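Local coordinates for protein kallistatin (Homo sapiens, PDB 6F4V) that inhibits the serine protease tissue kallikrein by forming a stable equimolar complex with it and being cleaved at its reactive site, at residues A[233-237]-A[238-242]; A[252-255]-A[256-260]. All coordinates share one frame; numbering follows the deposited sequence.

Contact 1: residues A[233-237]-A[238-242]; sequences ILPNQ and GKMRE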
loop_
_atom_site.group_PDB
_atom_site.type_symbol
_atom_site.label_atom_id
_atom_site.label_comp_id
_atom_site.label_asym_id
_atom_site.label_seq_id
_atom_site.Cartn_x
_atom_site.Cartn_y
_atom_site.Cartn_z
ATOM N N ILE A 233 8.656 -11.543 7.314
ATOM C CA ILE A 233 8.557 -11.875 8.718
ATOM C C ILE A 233 7.841 -13.196 8.817
ATOM O O ILE A 233 6.734 -13.364 8.315
ATOM C CB ILE A 233 7.830 -10.789 9.504
ATOM C CG1 ILE A 233 8.607 -9.480 9.366
ATOM C CG2 ILE A 233 7.715 -11.180 10.966
ATOM C CD1 ILE A 233 7.722 -8.287 9.136
ATOM N N LEU A 234 8.534 -14.146 9.434
ATOM C CA LEU A 234 8.100 -15.535 9.477
ATOM C C LEU A 234 7.753 -15.935 10.909
ATOM O O LEU A 234 8.649 -16.306 11.662
ATOM C CB LEU A 234 9.227 -16.409 8.948
ATOM C CG LEU A 234 8.907 -17.899 8.801
ATOM C CD1 LEU A 234 7.736 -18.128 7.860
ATOM C CD2 LEU A 234 10.136 -18.637 8.312
ATOM N N PRO A 235 6.458 -15.851 11.297
ATOM C CA PRO A 235 6.097 -16.298 12.633
ATOM C C PRO A 235 6.311 -17.807 12.736
ATOM O O PRO A 235 6.200 -18.534 11.731
ATOM C CB PRO A 235 4.622 -15.924 12.741
ATOM C CG PRO A 235 4.411 -14.857 11.706
ATOM C CD PRO A 235 5.274 -15.340 10.589
ATOM N N ASN A 236 6.665 -18.266 13.927
ATOM C CA ASN A 236 6.722 -19.708 14.188
ATOM C C ASN A 236 5.317 -20.269 13.922
ATOM O O ASN A 236 4.313 -19.533 13.963
ATOM C CB ASN A 236 7.147 -19.988 15.633
ATOM C CG ASN A 236 8.531 -19.471 15.965
ATOM O OD1 ASN A 236 9.343 -19.141 15.083
ATOM N ND2 ASN A 236 8.820 -19.409 17.250
ATOM N N GLN A 237 5.241 -21.561 13.610
ATOM C CA GLN A 237 3.947 -22.164 13.266
ATOM C C GLN A 237 2.876 -21.840 14.320
ATOM O O GLN A 237 3.125 -21.982 15.511
ATOM C CB GLN A 237 4.067 -23.678 13.009
ATOM C CG GLN A 237 4.733 -24.542 14.065
ATOM C CD GLN A 237 5.005 -25.975 13.543
ATOM O OE1 GLN A 237 4.380 -26.955 13.981
ATOM N NE2 GLN A 237 5.917 -26.083 12.573
ATOM N N GLY A 238 1.725 -21.335 13.888
ATOM C CA GLY A 238 0.638 -20.989 14.824
ATOM C C GLY A 238 0.768 -19.671 15.601
ATOM O O GLY A 238 -0.063 -19.365 16.465
ATOM N N LYS A 239 1.794 -18.869 15.301
ATOM C CA LYS A 239 2.088 -17.687 16.104
ATOM C C LYS A 239 1.864 -16.390 15.316
ATOM O O LYS A 239 2.254 -15.316 15.779
ATOM C CB LYS A 239 3.518 -17.766 16.657
ATOM C CG LYS A 239 3.758 -18.981 17.582
ATOM C CD LYS A 239 2.975 -18.841 18.894
ATOM C CE LYS A 239 3.210 -20.015 19.841
ATOM N NZ LYS A 239 4.489 -19.801 20.582
ATOM N N MET A 240 1.160 -16.485 14.185
ATOM C CA MET A 240 0.899 -15.318 13.353
ATOM C C MET A 240 0.214 -14.233 14.156
ATOM O O MET A 240 0.620 -13.067 14.103
ATOM C CB MET A 240 0.032 -15.677 12.124
ATOM C CG MET A 240 -0.360 -14.474 11.270
ATOM S SD MET A 240 1.039 -13.531 10.617
ATOM C CE MET A 240 1.575 -14.589 9.259
ATOM N N ARG A 241 -0.832 -14.599 14.913
ATOM C CA ARG A 241 -1.540 -13.576 15.691
ATOM C C ARG A 241 -0.667 -12.862 16.699
ATOM O O ARG A 241 -0.823 -11.642 16.883
ATOM C CB ARG A 241 -2.810 -14.106 16.401
ATOM C CG ARG A 241 -4.059 -14.100 15.529
ATOM C CD ARG A 241 -4.392 -12.726 14.951
ATOM N NE ARG A 241 -4.790 -11.722 15.945
ATOM C CZ ARG A 241 -4.869 -10.405 15.720
ATOM N NH1 ARG A 241 -4.527 -9.886 14.542
ATOM N NH2 ARG A 241 -5.280 -9.596 16.697
ATOM N N GLU A 242 0.243 -13.591 17.338
ATOM C CA GLU A 242 1.143 -12.989 18.326
ATOM C C GLU A 242 2.048 -11.898 17.712
ATOM O O GLU A 242 2.348 -10.848 18.326
ATOM C CB GLU A 242 2.034 -14.041 18.989
ATOM C CG GLU A 242 1.234 -15.134 19.702
ATOM C CD GLU A 242 1.966 -15.774 20.878
ATOM O OE1 GLU A 242 1.291 -16.557 21.598
ATOM O OE2 GLU A 242 3.179 -15.492 21.115
HETATM O O HOH W 1 7.133 -20.145 20.076
#
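P235 meets M240 through the end of the methionine. SD and CE both lie against the proline ring, and CE comes to 3.8 Å from P235 CG. The two side chains cross at a slant. M240 has CG anti to its backbone N (chi1 176°), and bends at chi2 and chi3 fold the thioether back onto the ring. On the same proline, CB of P235 sits 3.8 Å from the carbonyl C of K239. The chain therefore packs on itself just where it reverses.

The reversal is a type II beta turn from N236 to K239. K239 N donates to N236 O at 2.9 Å, and the N-H...O angle is a bent 143°. G238 takes the third turn position with a positive phi of 79°, as type II turns usually require. A CB there would clash with Q237 O. The turn joins the end of strand 228-235, an outermost strand of its sheet in this serpin chain, to helix 240-244, with K239 as N-cap residue.

The side chains of N236 and K239 run out on the same side of the turn. CB of N236 lies 4.0 Å from CG of K239. Water 1 joins their ends, accepting from K239 NZ at 2.7 Å and, weakly, from N236 ND2 at 3.4 Å.

Further out, P216 touches N236 and K239, and N236 also shares a backbone hydrogen bond with P216. I243 touches P235 from within helix 240-244. P235 O accepts a hydrogen bond from a basic side chain of another protein chain.

Contact 2: residues A[252-255]-A[256-260]; sequences LMRW and NNLLR. With Z9L (methyl 2,3,6-tri-O-sulfo-alpha-D-glucopyranoside), chain C.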
loop_
_atom_site.group_PDB
_atom_site.type_symbol
_atom_site.label_atom_id
_atom_site.label_comp_id
_atom_site.label_asym_id
_atom_site.label_seq_id
_atom_site.Cartn_x
_atom_site.Cartn_y
_atom_site.Cartn_z
ATOM N N LEU A 252 8.963 -2.436 13.454
ATOM C CA LEU A 252 9.667 -2.464 12.165
ATOM C C LEU A 252 11.049 -1.799 12.309
ATOM O O LEU A 252 12.042 -2.328 11.830
ATOM C CB LEU A 252 8.845 -1.763 11.086
ATOM C CG LEU A 252 9.443 -1.856 9.673
ATOM C CD1 LEU A 252 9.420 -3.308 9.184
ATOM C CD2 LEU A 252 8.683 -0.914 8.757
ATOM N N MET A 253 11.097 -0.674 13.018
ATOM C CA MET A 253 12.371 0.020 13.250
ATOM C C MET A 253 13.319 -0.742 14.127
ATOM O O MET A 253 14.519 -0.727 13.881
ATOM C CB MET A 253 12.153 1.444 13.751
ATOM C CG MET A 253 11.660 2.344 12.597
ATOM S SD MET A 253 12.789 2.436 11.162
ATOM C CE MET A 253 11.989 1.411 9.934
ATOM N N ARG A 254 12.788 -1.453 15.106
ATOM C CA ARG A 254 13.617 -2.341 15.912
ATOM C C ARG A 254 14.277 -3.385 15.040
ATOM O O ARG A 254 15.510 -3.560 15.112
ATOM C CB ARG A 254 12.811 -2.989 17.062
ATOM C CG ARG A 254 13.515 -4.137 17.746
ATOM C CD ARG A 254 12.822 -4.625 19.030
ATOM N NE ARG A 254 13.485 -5.864 19.429
ATOM C CZ ARG A 254 13.144 -7.095 19.057
ATOM N NH1 ARG A 254 12.048 -7.341 18.320
ATOM N NH2 ARG A 254 13.897 -8.118 19.456
ATOM N N TRP A 255 13.481 -4.107 14.243
ATOM C CA TRP A 255 14.037 -5.114 13.355
ATOM C C TRP A 255 15.052 -4.527 12.354
ATOM O O TRP A 255 16.130 -5.118 12.134
ATOM C CB TRP A 255 12.945 -5.836 12.588
ATOM C CG TRP A 255 12.117 -6.756 13.433
ATOM C CD1 TRP A 255 12.529 -7.525 14.495
ATOM C CD2 TRP A 255 10.729 -7.017 13.261
ATOM N NE1 TRP A 255 11.475 -8.239 14.989
ATOM C CE2 TRP A 255 10.352 -7.953 14.254
ATOM C CE3 TRP A 255 9.766 -6.556 12.365
ATOM C CZ2 TRP A 255 9.042 -8.464 14.354
ATOM C CZ3 TRP A 255 8.425 -7.020 12.491
ATOM C CH2 TRP A 255 8.095 -7.978 13.485
ATOM N N ASN A 256 14.683 -3.391 11.769
ATOM C CA ASN A 256 15.555 -2.704 10.823
ATOM C C ASN A 256 16.899 -2.375 11.454
ATOM O O ASN A 256 17.939 -2.646 10.844
ATOM C CB ASN A 256 14.917 -1.439 10.263
ATOM C CG ASN A 256 15.700 -0.904 9.064
ATOM O OD1 ASN A 256 15.933 -1.626 8.117
ATOM N ND2 ASN A 256 16.140 0.302 9.149
ATOM N N ASN A 257 16.883 -1.831 12.676
ATOM C CA ASN A 257 18.120 -1.443 13.372
ATOM C C ASN A 257 18.955 -2.634 13.819
ATOM O O ASN A 257 20.195 -2.587 13.695
ATOM C CB ASN A 257 17.831 -0.452 14.512
ATOM C CG ASN A 257 17.413 0.907 13.980
ATOM O OD1 ASN A 257 17.769 1.268 12.847
ATOM N ND2 ASN A 257 16.664 1.673 14.781
ATOM N N LEU A 258 18.308 -3.725 14.231
ATOM C CA LEU A 258 19.026 -4.952 14.491
ATOM C C LEU A 258 19.720 -5.426 13.227
ATOM O O LEU A 258 20.912 -5.823 13.278
ATOM C CB LEU A 258 18.101 -6.053 15.002
ATOM C CG LEU A 258 17.574 -5.796 16.419
ATOM C CD1 LEU A 258 16.410 -6.721 16.714
ATOM C CD2 LEU A 258 18.719 -5.954 17.437
ATOM N N LEU A 259 19.035 -5.304 12.085
ATOM C CA LEU A 259 19.626 -5.742 10.830
ATOM C C LEU A 259 20.558 -4.705 10.180
ATOM O O LEU A 259 20.766 -4.735 8.984
ATOM C CB LEU A 259 18.547 -6.191 9.862
ATOM C CG LEU A 259 17.786 -7.403 10.364
ATOM C CD1 LEU A 259 16.613 -7.708 9.444
ATOM C CD2 LEU A 259 18.658 -8.647 10.552
ATOM N N ARG A 260 21.086 -3.783 10.951
ATOM C CA ARG A 260 22.168 -2.900 10.496
ATOM C C ARG A 260 23.507 -3.319 11.108
ATOM O O ARG A 260 24.499 -2.621 10.891
ATOM C CB ARG A 260 21.858 -1.459 10.872
ATOM C CG ARG A 260 20.732 -0.867 10.052
ATOM C CD ARG A 260 20.341 0.507 10.560
ATOM N NE ARG A 260 21.288 1.561 10.167
ATOM C CZ ARG A 260 22.185 2.162 10.970
ATOM N NH1 ARG A 260 22.337 1.829 12.258
ATOM N NH2 ARG A 260 22.975 3.106 10.473
HETATM O O4 Z9L C . 20.003 -8.270 24.239
HETATM C C4 Z9L C . 19.464 -9.614 24.423
HETATM C C5 Z9L C . 18.229 -9.938 23.572
HETATM O O5 Z9L C . 17.795 -11.311 23.859
HETATM C C6 Z9L C . 18.461 -9.837 22.093
HETATM O O6 Z9L C . 17.348 -10.363 21.411
HETATM S S1 Z9L C . 17.175 -9.824 19.846
HETATM O O7 Z9L C . 16.808 -8.204 19.960
HETATM O O11 Z9L C . 15.957 -10.650 19.109
HETATM O O15 Z9L C . 18.615 -10.035 19.040
HETATM C C3 Z9L C . 19.051 -9.679 25.868
HETATM O O3 Z9L C . 20.284 -9.635 26.649
HETATM S S2 Z9L C . 20.285 -8.567 27.914
HETATM O O8 Z9L C . 21.751 -8.636 28.679
HETATM O O9 Z9L C . 19.075 -8.988 28.982
HETATM O O10 Z9L C . 20.004 -7.041 27.345
HETATM C C2 Z9L C . 18.211 -10.840 26.323
HETATM O O2 Z9L C . 19.046 -11.887 26.864
HETATM S S3 Z9L C . 18.490 -12.809 28.146
HETATM O O12 Z9L C . 19.811 -13.630 28.729
HETATM O O13 Z9L C . 17.375 -13.907 27.625
HETATM O O14 Z9L C . 17.821 -11.870 29.351
HETATM C C1 Z9L C . 17.292 -11.470 25.256
HETATM O O1 Z9L C . 16.040 -10.906 25.345
HETATM C C7 Z9L C . 14.936 -11.658 24.825
#
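R254 and L258, one helical turn apart, jointly face a sulfate group of the bound sugar Z9L. R254 NH2 donates to O7 of Z9L at 3.0 Å with an N-H...O angle of 140°. O7 approaches at the guanidinium's edge, close to the plane of the group. The CD1 methyl of L258 sits over one face, off centre, 3.8 Å from the guanidinium plane. CD1 also approaches O7 of Z9L at 3.6 Å. With chi1 at 167° and an extended run to NE, R254 reaches the sulfate past L258 CD1. Its NH1 forms a salt bridge with D212, which also accepts from W255 NE1, so D212 probably fixes the guanidinium for the sulfate. A leucine in place of R254 would probably leave D212 without its salt-bridge mate and the sulfate without this charged donor.

Behind these side chains the backbone is regular. L258 N donates to R254 O at 2.9 Å, and L259 N to W255 O likewise at 2.9 Å. L259 is the first residue to leave helical angles. The backbone N of R213 is also hydrogen-bonded to Z9L. The final turn of helix 249-258 thus forms part of a sulfated-glycan pocket whose other residues are D212, R213, Y214 and F264.

Overall arrangement
From the N terminus, after its N-terminal helices and five strands of the large mixed sheet, the chain enters the four-stranded antiparallel sheet. Contact 1 closes the turn between strand 228-235 of that sheet and helix 240-244. Contact 2 follows along helix 249-258, where it closes no loop but links successive turns at the helix end. The two are in series and neither nest nor cross. Their centres are about 18 Å apart, yet they touch: I233 CD1 packs on W255 CZ3 at 3.7 Å. W255 also packs against C217 and V219 of strand 217-223, so helix 249-258 is seated on the four-stranded sheet, whose strand 228-235 leads into contact 1.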